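Local coordinates for protein hydrolase, alpha/beta hydrolase FOLD family (PDB 2XMZ) that catalyses the formation of 2-succinyl-6-hydroxy-2,4-cyclohexadiene-1-carboxylate, a step of menaquinone biosynthesis, at residues L26-T31 / Q174-Q179; T31-H35 / H248-S252; P209-L213 / M258-F262; Y217-F221 / T243-I247. One frame throughout, in Å; residues are numbered along the deposited sequence. Where two conformers were deposited one is given.

In the fold
All four contacts form a continuous series, 1-2-4-3, through an alpha/beta hydrolase fold. Interactions 1 and 2 share Thr31, in the loop between strand 17-22 and helix 36-40, and their centres lie about 13 Å apart. Interaction 2 touches interaction 4, about 15 Å away between centres, where Glu250 meets Thr243 and Gly244. Interaction 4, joining the loops that carry the probable catalytic Asp218 and His245, touches interaction 3 through Ile247 and Leu213. Along the sequence, interaction 4 falls between the two segments of interaction 3, which packs helix 252-266 on the central sheet. Interactions 1 and 3, about 25 Å apart between centres, lie on opposite sides of the chain's centre.

Interaction 1: residues L26-T31 / Q174-Q179; sequences LSDSRT and QQRLSQ
Gln174 opens the contact weakly: its OE1 receives a bent N-H from Arg30 NH1, and since Gln174 was modelled in two conformers this bond is doubtful. Gln175 lies deeper. Its CG sits over the centre of one face of the Arg30 guanidinium, 3.8 Å above the plane, and the rest of the side chain runs past Arg30 in the reverse direction. Two waters then tie Gln175 OE1 to the loop, one to Ser27 OG and the other to Thr31 OG1, whose direct partner is His248. Arg176 crosses Leu26 at about a right angle, its CG 3.3 Å from Leu26 O, while a third water links that oxygen to Arg176 NE. Beyond, the Arg176 guanidinium meets Phe158 in a cation-pi contact. Ser178 OG takes Arg30 NH2 at 2.8 Å, close to the guanidinium plane. Gln179, its chain bent at chi2 (-49°), brings NE2 back to Asp28 OD1 at 2.8 Å, arriving 36° above the carboxylate plane. The same NE2 gives its second N-H to Gln175 O at 2.9 Å, so both amide protons are used.

Within the loop, Arg30 holds Asp28 side-on: NE reaches OD2 at 2.9 Å and NH2 reaches OD1 at 2.7 Å, each along a syn lone pair. Asp28 OD2 also accepts Arg30 N in an Asx turn. Each carboxylate oxygen thus has two donors, an arrangement that should stabilise the negative charge of this buried aspartate and fix the arginine's rotation, presenting NH2 to Ser178.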
loop_
_atom_site.group_PDB
_atom_site.type_symbol
_atom_site.label_atom_id
_atom_site.label_comp_id
_atom_site.label_asym_id
_atom_site.label_seq_id
_atom_site.Cartn_x
_atom_site.Cartn_y
_atom_site.Cartn_z
ATOM N N LEU A 26 -0.271 3.183 -9.325
ATOM C CA LEU A 26 0.087 4.366 -10.122
ATOM C C LEU A 26 1.059 5.268 -9.370
ATOM O O LEU A 26 1.018 6.499 -9.481
ATOM C CB LEU A 26 -1.155 5.186 -10.500
ATOM C CG LEU A 26 -1.780 5.294 -11.895
ATOM C CD1 LEU A 26 -2.661 6.549 -11.949
ATOM C CD2 LEU A 26 -0.792 5.315 -13.039
ATOM N N SER A 27 1.932 4.655 -8.592
ATOM C CA SER A 27 2.824 5.397 -7.726
ATOM C C SER A 27 3.969 4.463 -7.477
ATOM O O SER A 27 4.055 3.418 -8.116
ATOM C CB SER A 27 2.107 5.750 -6.414
ATOM O OG SER A 27 2.988 6.356 -5.475
ATOM N N ASP A 28 4.881 4.844 -6.589
ATOM C CA ASP A 28 5.951 3.953 -6.223
ATOM C C ASP A 28 6.505 4.417 -4.887
ATOM O O ASP A 28 5.916 5.285 -4.207
ATOM C CB ASP A 28 7.040 3.855 -7.332
ATOM C CG ASP A 28 7.582 5.199 -7.766
ATOM O OD1 ASP A 28 7.530 5.511 -8.980
ATOM O OD2 ASP A 28 8.088 5.958 -6.923
ATOM N N SER A 29 7.664 3.873 -4.547
ATOM C CA SER A 29 8.292 4.138 -3.259
ATOM C C SER A 29 8.612 5.605 -3.008
ATOM O O SER A 29 8.773 6.004 -1.854
ATOM C CB SER A 29 9.550 3.314 -3.133
ATOM O OG SER A 29 9.180 1.946 -2.993
ATOM N N ARG A 30 8.719 6.400 -4.076
ATOM C CA ARG A 30 8.984 7.813 -3.905
ATOM C C ARG A 30 7.928 8.527 -3.057
ATOM O O ARG A 30 8.229 9.577 -2.507
ATOM C CB ARG A 30 9.114 8.542 -5.245
ATOM C CG ARG A 30 10.437 8.322 -5.962
ATOM C CD ARG A 30 10.345 8.912 -7.353
ATOM N NE ARG A 30 9.282 8.282 -8.131
ATOM C CZ ARG A 30 8.868 8.698 -9.321
ATOM N NH1 ARG A 30 9.413 9.773 -9.877
ATOM N NH2 ARG A 30 7.885 8.043 -9.933
ATOM N N THR A 31 6.708 7.993 -2.992
ATOM C CA THR A 31 5.643 8.546 -2.149
ATOM C C THR A 31 6.046 8.631 -0.665
ATOM O O THR A 31 5.477 9.431 0.084
ATOM C CB THR A 31 4.306 7.760 -2.297
ATOM O OG1 THR A 31 3.252 8.471 -1.643
ATOM C CG2 THR A 31 4.406 6.347 -1.691
ATOM N N GLN A 174 3.341 13.843 -11.227
ATOM C CA GLN A 174 4.592 13.412 -11.824
ATOM C C GLN A 174 4.847 11.933 -11.569
ATOM O O GLN A 174 5.270 11.211 -12.485
ATOM C CB GLN A 174 5.759 14.287 -11.311
ATOM C CG GLN A 174 7.162 13.786 -11.645
ATOM C CD GLN A 174 7.628 12.649 -10.750
ATOM O OE1 GLN A 174 8.263 11.699 -11.217
ATOM N NE2 GLN A 174 7.298 12.731 -9.458
ATOM N N GLN A 175 4.594 11.495 -10.332
ATOM C CA GLN A 175 4.780 10.109 -9.934
ATOM C C GLN A 175 3.874 9.188 -10.750
ATOM O O GLN A 175 4.294 8.101 -11.167
ATOM C CB GLN A 175 4.523 9.933 -8.441
ATOM C CG GLN A 175 5.730 10.240 -7.527
ATOM C CD GLN A 175 5.350 10.466 -6.065
ATOM O OE1 GLN A 175 4.243 10.122 -5.630
ATOM N NE2 GLN A 175 6.272 11.046 -5.299
ATOM N N ARG A 176 2.643 9.633 -10.988
ATOM C CA ARG A 176 1.693 8.883 -11.813
ATOM C C ARG A 176 2.124 8.851 -13.306
ATOM O O ARG A 176 2.118 7.792 -13.951
ATOM C CB ARG A 176 0.282 9.483 -11.667
ATOM C CG ARG A 176 -0.291 9.426 -10.215
ATOM C CD ARG A 176 -1.672 10.061 -10.172
ATOM N NE ARG A 176 -2.395 9.798 -8.926
ATOM C CZ ARG A 176 -3.384 10.554 -8.457
ATOM N NH1 ARG A 176 -3.782 11.641 -9.117
ATOM N NH2 ARG A 176 -3.983 10.215 -7.321
ATOM N N LEU A 177 2.509 10.015 -13.836
ATOM C CA LEU A 177 2.882 10.166 -15.256
ATOM C C LEU A 177 4.140 9.386 -15.607
ATOM O O LEU A 177 4.369 9.025 -16.774
ATOM C CB LEU A 177 3.058 11.646 -15.618
ATOM C CG LEU A 177 1.792 12.530 -15.603
ATOM C CD1 LEU A 177 2.125 13.998 -15.918
ATOM C CD2 LEU A 177 0.745 12.006 -16.558
ATOM N N SER A 178 4.968 9.121 -14.600
ATOM C CA SER A 178 6.211 8.409 -14.849
ATOM C C SER A 178 5.992 6.900 -14.870
ATOM O O SER A 178 6.886 6.155 -15.254
ATOM C CB SER A 178 7.250 8.755 -13.802
ATOM O OG SER A 178 6.880 8.147 -12.588
ATOM N N GLN A 179 4.806 6.442 -14.478
ATOM C CA GLN A 179 4.536 5.009 -14.520
ATOM C C GLN A 179 4.362 4.570 -15.957
ATOM O O GLN A 179 3.906 5.336 -16.791
ATOM C CB GLN A 179 3.297 4.642 -13.686
ATOM C CG GLN A 179 3.391 5.021 -12.207
ATOM C CD GLN A 179 4.696 4.561 -11.551
ATOM O OE1 GLN A 179 5.133 3.423 -11.750
ATOM N NE2 GLN A 179 5.313 5.446 -10.755
HETATM O O HOH W 1 -0.718 7.920 -7.261
HETATM O O HOH W 2 1.729 9.092 -5.853
HETATM O O HOH W 3 2.863 10.702 -3.125
#

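Interaction 2: residues T31-H35 / H248-S252; sequences TYHNH and HVEDS
A histidine-centred polar and aromatic contact of the alpha/beta hydrolase fold joins the loop after strand 17-22 to the short helix 247-250 and the start of helix 252-266: Thr31, Tyr32 and His35, just ahead of helix 36-40, meet His248 on the first of these helices and Ser252 on the second. Tyr32, His35 and His248 form an aromatic cluster, and the His248 ring is held at both nitrogens. Chi1 of 69° swings that ring between the backbone N and carbonyl carbon of its own residue and turns it to the 31-35 loop. Its NE2 is 2.7 Å from Thr31 OG1, which lies in the ring plane; either atom could be the donor. ND1, the other ring nitrogen, bonds Glu114 OE1, so the ring's rotation is fixed.

Tyr32 supplies CE1 over the centre of one His248 face, 3.7 Å above the plane. The two rings are neither stacked nor edge-to-face, their planes being 40° apart, and the Tyr32 hydroxyl is tied to Leu22 O. Thr31 CG2 in turn rests over the middle of one Tyr32 face, so the threonine touches both rings, its methyl on the tyrosine and its hydroxyl on the histidine.

The His35 ring is anchored at ND1 by Asp256. His35 CE1 lies 3.5 Å from Ser252 CB, in the conformer given. At the other ring nitrogen, His35 NE2 gives a weak hydrogen bond to His248 O at 2.8 Å, bent to 128° at the hydrogen.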
loop_
_atom_site.group_PDB
_atom_site.type_symbol
_atom_site.label_atom_id
_atom_site.label_comp_id
_atom_site.label_asym_id
_atom_site.label_seq_id
_atom_site.Cartn_x
_atom_site.Cartn_y
_atom_site.Cartn_z
ATOM N N THR A 31 6.708 7.993 -2.992
ATOM C CA THR A 31 5.643 8.546 -2.149
ATOM C C THR A 31 6.046 8.631 -0.665
ATOM O O THR A 31 5.477 9.431 0.084
ATOM C CB THR A 31 4.306 7.760 -2.297
ATOM O OG1 THR A 31 3.252 8.471 -1.643
ATOM C CG2 THR A 31 4.406 6.347 -1.691
ATOM N N TYR A 32 7.025 7.821 -0.248
ATOM C CA TYR A 32 7.458 7.814 1.170
ATOM C C TYR A 32 8.694 8.663 1.415
ATOM O O TYR A 32 9.196 8.751 2.543
ATOM C CB TYR A 32 7.673 6.383 1.635
ATOM C CG TYR A 32 6.406 5.578 1.520
ATOM C CD1 TYR A 32 5.254 5.971 2.198
ATOM C CD2 TYR A 32 6.345 4.460 0.709
ATOM C CE1 TYR A 32 4.075 5.267 2.075
ATOM C CE2 TYR A 32 5.171 3.734 0.574
ATOM C CZ TYR A 32 4.043 4.138 1.262
ATOM O OH TYR A 32 2.881 3.427 1.143
ATOM N N HIS A 33 9.148 9.323 0.345
ATOM C CA HIS A 33 10.377 10.136 0.333
ATOM C C HIS A 33 10.583 11.021 1.556
ATOM O O HIS A 33 11.622 10.952 2.219
ATOM C CB HIS A 33 10.442 10.997 -0.954
ATOM C CG HIS A 33 9.369 12.053 -1.053
ATOM N ND1 HIS A 33 8.023 11.755 -1.115
ATOM C CD2 HIS A 33 9.453 13.406 -1.100
ATOM C CE1 HIS A 33 7.326 12.873 -1.206
ATOM N NE2 HIS A 33 8.170 13.891 -1.194
ATOM N N ASN A 34 9.599 11.859 1.843
ATOM C CA ASN A 34 9.704 12.836 2.931
ATOM C C ASN A 34 9.461 12.219 4.307
ATOM O O ASN A 34 9.483 12.929 5.308
ATOM C CB ASN A 34 8.727 13.999 2.698
ATOM C CG ASN A 34 7.270 13.545 2.704
ATOM O OD1 ASN A 34 6.422 14.137 3.384
ATOM N ND2 ASN A 34 6.978 12.473 1.962
ATOM N N HIS A 35 9.229 10.905 4.344
ATOM C CA HIS A 35 8.921 10.185 5.585
ATOM C C HIS A 35 10.109 9.397 6.110
ATOM O O HIS A 35 10.239 9.189 7.317
ATOM C CB HIS A 35 7.767 9.203 5.372
ATOM C CG HIS A 35 6.465 9.855 5.035
ATOM N ND1 HIS A 35 5.600 10.327 6.000
ATOM C CD2 HIS A 35 5.872 10.102 3.845
ATOM C CE1 HIS A 35 4.531 10.844 5.418
ATOM N NE2 HIS A 35 4.674 10.726 4.109
ATOM N N HIS A 248 -0.919 9.794 4.145
ATOM C CA HIS A 248 0.530 10.057 4.316
ATOM C C HIS A 248 1.015 11.255 3.512
ATOM O O HIS A 248 2.116 11.776 3.737
ATOM C CB HIS A 248 1.386 8.789 4.081
ATOM C CG HIS A 248 1.427 8.295 2.666
ATOM N ND1 HIS A 248 0.682 7.225 2.230
ATOM C CD2 HIS A 248 2.183 8.680 1.610
ATOM C CE1 HIS A 248 0.932 7.005 0.950
ATOM N NE2 HIS A 248 1.856 7.865 0.555
ATOM N N VAL A 249 0.193 11.701 2.571
ATOM C CA VAL A 249 0.520 12.901 1.789
ATOM C C VAL A 249 -0.238 14.152 2.266
ATOM O O VAL A 249 0.270 15.267 2.154
ATOM C CB VAL A 249 0.243 12.659 0.293
ATOM C CG1 VAL A 249 0.286 13.945 -0.476
ATOM C CG2 VAL A 249 1.276 11.718 -0.277
ATOM N N GLU A 250 -1.457 13.964 2.771
ATOM C CA GLU A 250 -2.337 15.093 3.074
ATOM C C GLU A 250 -2.060 15.645 4.465
ATOM O O GLU A 250 -2.152 16.857 4.682
ATOM C CB GLU A 250 -3.814 14.697 2.936
ATOM C CG GLU A 250 -4.193 14.260 1.532
ATOM C CD GLU A 250 -5.695 14.250 1.288
ATOM O OE1 GLU A 250 -6.476 14.532 2.226
ATOM O OE2 GLU A 250 -6.088 13.942 0.137
ATOM N N ASP A 251 -1.731 14.743 5.398
ATOM C CA ASP A 251 -1.236 15.117 6.717
ATOM C C ASP A 251 -0.065 14.214 7.105
ATOM O O ASP A 251 -0.229 13.267 7.905
ATOM C CB ASP A 251 -2.337 15.011 7.760
ATOM C CG ASP A 251 -2.011 15.792 9.024
ATOM O OD1 ASP A 251 -0.822 16.157 9.219
ATOM O OD2 ASP A 251 -2.951 16.048 9.813
ATOM N N SER A 252 1.099 14.511 6.531
ATOM C CA SER A 252 2.311 13.706 6.714
ATOM C C SER A 252 2.759 13.635 8.170
ATOM O O SER A 252 3.202 12.591 8.632
ATOM C CB SER A 252 3.468 14.201 5.821
ATOM O OG SER A 252 3.132 14.175 4.445
#

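Interaction 3: residues P209-L213 / M258-F262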
loop_
_atom_site.group_PDB
_atom_site.type_symbol
_atom_site.label_atom_id
_atom_site.label_comp_id
_atom_site.label_asym_id
_atom_site.label_seq_id
_atom_site.Cartn_x
_atom_site.Cartn_y
_atom_site.Cartn_z
ATOM N N PRO A 209 0.243 -7.308 16.259
ATOM C CA PRO A 209 -0.329 -5.984 16.450
ATOM C C PRO A 209 -0.519 -5.283 15.104
ATOM O O PRO A 209 0.395 -5.276 14.280
ATOM C CB PRO A 209 0.718 -5.269 17.302
ATOM C CG PRO A 209 1.369 -6.419 18.109
ATOM C CD PRO A 209 1.376 -7.584 17.165
ATOM N N THR A 210 -1.700 -4.707 14.893
ATOM C CA THR A 210 -2.060 -4.096 13.601
ATOM C C THR A 210 -2.586 -2.684 13.831
ATOM O O THR A 210 -3.473 -2.468 14.686
ATOM C CB THR A 210 -3.100 -4.956 12.854
ATOM O OG1 THR A 210 -2.535 -6.244 12.586
ATOM C CG2 THR A 210 -3.512 -4.332 11.512
ATOM N N LEU A 211 -2.010 -1.715 13.118
ATOM C CA LEU A 211 -2.534 -0.354 13.132
ATOM C C LEU A 211 -3.281 -0.141 11.824
ATOM O O LEU A 211 -2.746 -0.384 10.773
ATOM C CB LEU A 211 -1.411 0.681 13.235
ATOM C CG LEU A 211 -1.816 2.165 13.171
ATOM C CD1 LEU A 211 -2.663 2.607 14.411
ATOM C CD2 LEU A 211 -0.580 3.042 13.016
ATOM N N ILE A 212 -4.528 0.306 11.911
ATOM C CA ILE A 212 -5.326 0.612 10.723
ATOM C C ILE A 212 -5.628 2.105 10.663
ATOM O O ILE A 212 -6.095 2.698 11.646
ATOM C CB ILE A 212 -6.627 -0.225 10.693
ATOM C CG1 ILE A 212 -6.285 -1.722 10.652
ATOM C CG2 ILE A 212 -7.512 0.201 9.524
ATOM C CD1 ILE A 212 -7.369 -2.657 11.222
ATOM N N LEU A 213 -5.331 2.714 9.516
ATOM C CA LEU A 213 -5.528 4.143 9.321
ATOM C C LEU A 213 -6.489 4.342 8.163
ATOM O O LEU A 213 -6.383 3.672 7.130
ATOM C CB LEU A 213 -4.197 4.846 9.034
ATOM C CG LEU A 213 -3.048 4.611 10.024
ATOM C CD1 LEU A 213 -1.767 5.253 9.547
ATOM C CD2 LEU A 213 -3.390 5.119 11.412
ATOM N N MET A 258 1.410 9.000 14.227
ATOM C CA MET A 258 0.644 7.773 14.462
ATOM C C MET A 258 1.503 6.522 14.311
ATOM O O MET A 258 1.390 5.596 15.108
ATOM C CB MET A 258 -0.595 7.669 13.565
ATOM C CG MET A 258 -1.744 8.654 13.850
ATOM S SD MET A 258 -2.419 8.677 15.531
ATOM C CE MET A 258 -1.342 9.875 16.342
ATOM N N ILE A 259 2.379 6.504 13.313
ATOM C CA ILE A 259 3.204 5.316 13.057
ATOM C C ILE A 259 4.234 5.141 14.177
ATOM O O ILE A 259 4.358 4.057 14.755
ATOM C CB ILE A 259 3.936 5.404 11.711
ATOM C CG1 ILE A 259 2.959 5.713 10.566
ATOM C CG2 ILE A 259 4.717 4.109 11.428
ATOM C CD1 ILE A 259 2.002 4.613 10.237
ATOM N N LEU A 260 4.954 6.221 14.472
ATOM C CA LEU A 260 5.988 6.222 15.497
ATOM C C LEU A 260 5.432 5.800 16.856
ATOM O O LEU A 260 6.069 5.033 17.563
ATOM C CB LEU A 260 6.657 7.592 15.591
ATOM C CG LEU A 260 7.564 8.032 14.435
ATOM C CD1 LEU A 260 7.870 9.539 14.545
ATOM C CD2 LEU A 260 8.865 7.246 14.398
ATOM N N GLY A 261 4.231 6.278 17.187
ATOM C CA GLY A 261 3.585 5.974 18.463
ATOM C C GLY A 261 3.167 4.514 18.567
ATOM O O GLY A 261 3.303 3.896 19.634
ATOM N N PHE A 262 2.644 3.973 17.467
ATOM C CA PHE A 262 2.324 2.544 17.359
ATOM C C PHE A 262 3.608 1.742 17.508
ATOM O O PHE A 262 3.717 0.898 18.404
ATOM C CB PHE A 262 1.667 2.246 15.998
ATOM C CG PHE A 262 1.495 0.762 15.683
ATOM C CD1 PHE A 262 0.528 -0.008 16.340
ATOM C CD2 PHE A 262 2.288 0.150 14.711
ATOM C CE1 PHE A 262 0.356 -1.385 16.017
ATOM C CE2 PHE A 262 2.136 -1.220 14.384
ATOM C CZ PHE A 262 1.152 -1.984 15.035
#
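Met258 O accepts the helical hydrogen bond of Phe262 N at 3.1 Å and has a methyl of the facing strand beside it, Leu211 CD2 at 3.8 Å. No hydrogen bond crosses between the segments, and the contact is carried by apolar groups. The main one is Phe262. With CG anti to its backbone N (chi1 171°) the ring reaches across to the strand and lies against Leu211, whose CB stands over its centre in a CH-pi contact, 3.7 Å from the centroid and only 10° off the normal. The two side chains slide past each other in opposite directions, so Leu211 CD2 ends near Phe262 CB while the ring runs back toward the start of the strand. Its CZ there comes within 3.5 Å of Pro209 O, an approach at the ring edge, and Pro209 CB also packs on Phe262 CZ.

About one turn back along the helix, Ile259 covers the later part of the strand. Its CD1 meets Leu213 CD1 at 3.9 Å and also Leu211 CD2 at 4.1 Å, the terminal methyl thus touching two leucines two residues apart. Met258 adds its CB near Leu213 CD2, while its sulfur end leads off.

Strand 210-213 and helix 258-262 run nearly antiparallel, their directions 164° apart and their axes 10.0 Å apart at closest approach, as expected for a helix laid along a sheet of the alpha/beta hydrolase fold. Ile259 and Phe262 extend the interface onto Ile112 of strand 110-114, Met258 reaches Lys238 and Ile240 of strand 235-240, and Ile212 packs instead on helix 219-231.

Interaction 4: residues Y217-F221 / T243-I247; sequences YDEKF and TGHTI
Matching first torsions bring Asp218 and His245 together: each has CG anti to its own backbone N (chi1 -178° and -163°), which turns the carboxylate and the imidazole toward one another across two adjoining loops. The pair has the arrangement of the Asp-His half of a Ser-His-Asp catalytic triad in the alpha/beta hydrolase fold, and probably serves as such, since His245 NE2 is hydrogen-bonded to Ser91 OG on the likely nucleophile elbow. His245 ND1 donates to Asp218 OD2 at 2.6 Å. The acceptor lies in the imidazole plane, whereas the nitrogen reaches OD2 on its syn side but 32° out of the carboxylate plane.

Phe221 also meets the imidazole. His245 turns an edge to the phenyl face in a T-shaped contact, with ring centroids 4.4 Å apart. The bond to Asp218 and the phenyl face together limit how the imidazole can turn, which would keep NE2 directed at Ser91.

The loops are also joined through the backbone. Tyr217 N donates to Thr243 O at 2.9 Å, next to the closest pair of CA atoms, those of Asp218 and Gly244, 4.7 Å apart. Beside this link Tyr217 lays a ring face by Thr243 N, offset toward the rim. Over the centre of the Phe221 ring, His245 CE1 stands 3.3 Å above the plane.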
loop_
_atom_site.group_PDB
_atom_site.type_symbol
_atom_site.label_atom_id
_atom_site.label_comp_id
_atom_site.label_asym_id
_atom_site.label_seq_id
_atom_site.Cartn_x
_atom_site.Cartn_y
_atom_site.Cartn_z
ATOM N N TYR A 217 -12.442 11.985 5.531
ATOM C CA TYR A 217 -13.179 12.333 4.306
ATOM C C TYR A 217 -13.414 11.119 3.412
ATOM O O TYR A 217 -14.220 11.169 2.500
ATOM C CB TYR A 217 -12.448 13.401 3.484
ATOM C CG TYR A 217 -12.299 14.729 4.183
ATOM C CD1 TYR A 217 -13.162 15.108 5.204
ATOM C CD2 TYR A 217 -11.293 15.614 3.806
ATOM C CE1 TYR A 217 -13.010 16.323 5.850
ATOM C CE2 TYR A 217 -11.147 16.835 4.434
ATOM C CZ TYR A 217 -11.998 17.184 5.453
ATOM O OH TYR A 217 -11.831 18.402 6.071
ATOM N N ASP A 218 -12.699 10.034 3.669
ATOM C CA ASP A 218 -12.737 8.890 2.787
ATOM C C ASP A 218 -13.714 7.844 3.385
ATOM O O ASP A 218 -13.326 6.790 3.904
ATOM C CB ASP A 218 -11.291 8.399 2.572
ATOM C CG ASP A 218 -11.187 7.230 1.636
ATOM O OD1 ASP A 218 -12.166 6.910 0.927
ATOM O OD2 ASP A 218 -10.111 6.584 1.662
ATOM N N GLU A 219 -15.000 8.156 3.279
ATOM C CA GLU A 219 -16.072 7.368 3.897
ATOM C C GLU A 219 -15.969 5.865 3.621
ATOM O O GLU A 219 -16.070 5.060 4.537
ATOM C CB GLU A 219 -17.447 7.899 3.463
ATOM C CG GLU A 219 -17.733 7.854 1.929
ATOM C CD GLU A 219 -16.636 8.468 1.034
ATOM O OE1 GLU A 219 -16.447 9.706 1.032
ATOM O OE2 GLU A 219 -15.974 7.705 0.310
ATOM N N LYS A 220 -15.742 5.503 2.361
ATOM C CA LYS A 220 -15.722 4.109 1.967
ATOM C C LYS A 220 -14.628 3.370 2.710
ATOM O O LYS A 220 -14.853 2.280 3.221
ATOM C CB LYS A 220 -15.529 3.969 0.452
ATOM C CG LYS A 220 -15.293 2.531 -0.033
ATOM C CD LYS A 220 -14.976 2.504 -1.542
ATOM C CE LYS A 220 -14.429 1.151 -1.969
ATOM N NZ LYS A 220 -13.812 1.236 -3.331
ATOM N N PHE A 221 -13.436 3.950 2.757
ATOM C CA PHE A 221 -12.347 3.255 3.420
ATOM C C PHE A 221 -12.403 3.358 4.959
ATOM O O PHE A 221 -11.900 2.472 5.654
ATOM C CB PHE A 221 -10.998 3.599 2.776
ATOM C CG PHE A 221 -10.825 2.960 1.418
ATOM C CD1 PHE A 221 -11.328 3.584 0.267
ATOM C CD2 PHE A 221 -10.221 1.709 1.295
ATOM C CE1 PHE A 221 -11.200 2.988 -0.977
ATOM C CE2 PHE A 221 -10.077 1.107 0.057
ATOM C CZ PHE A 221 -10.573 1.753 -1.095
ATOM N N THR A 243 -8.585 14.415 6.283
ATOM C CA THR A 243 -7.829 13.831 5.174
ATOM C C THR A 243 -8.675 12.852 4.379
ATOM O O THR A 243 -9.611 12.271 4.906
ATOM C CB THR A 243 -6.532 13.081 5.624
ATOM O OG1 THR A 243 -6.860 12.091 6.605
ATOM C CG2 THR A 243 -5.507 14.048 6.189
ATOM N N GLY A 244 -8.309 12.664 3.114
ATOM C CA GLY A 244 -8.918 11.641 2.279
ATOM C C GLY A 244 -8.109 10.362 2.237
ATOM O O GLY A 244 -7.574 9.894 3.261
ATOM N N HIS A 245 -8.009 9.799 1.049
ATOM C CA HIS A 245 -7.467 8.461 0.882
ATOM C C HIS A 245 -5.966 8.390 1.190
ATOM O O HIS A 245 -5.517 7.512 1.939
ATOM C CB HIS A 245 -7.737 7.985 -0.540
ATOM C CG HIS A 245 -7.590 6.512 -0.717
ATOM N ND1 HIS A 245 -8.453 5.604 -0.139
ATOM C CD2 HIS A 245 -6.705 5.786 -1.440
ATOM C CE1 HIS A 245 -8.089 4.379 -0.481
ATOM N NE2 HIS A 245 -7.045 4.461 -1.285
ATOM N N THR A 246 -5.199 9.314 0.616
ATOM C CA THR A 246 -3.732 9.290 0.763
ATOM C C THR A 246 -3.322 10.158 1.956
ATOM O O THR A 246 -2.760 11.253 1.797
ATOM C CB THR A 246 -3.011 9.744 -0.509
ATOM O OG1 THR A 246 -3.700 9.254 -1.665
ATOM C CG2 THR A 246 -1.573 9.241 -0.530
ATOM N N ILE A 247 -3.599 9.638 3.141
ATOM C CA ILE A 247 -3.302 10.320 4.395
ATOM C C ILE A 247 -1.823 10.708 4.496
ATOM O O ILE A 247 -1.511 11.839 4.867
ATOM C CB ILE A 247 -3.612 9.448 5.620
ATOM C CG1 ILE A 247 -5.000 8.803 5.532
ATOM C CG2 ILE A 247 -3.476 10.294 6.910
ATOM C CD1 ILE A 247 -5.179 7.641 6.525
#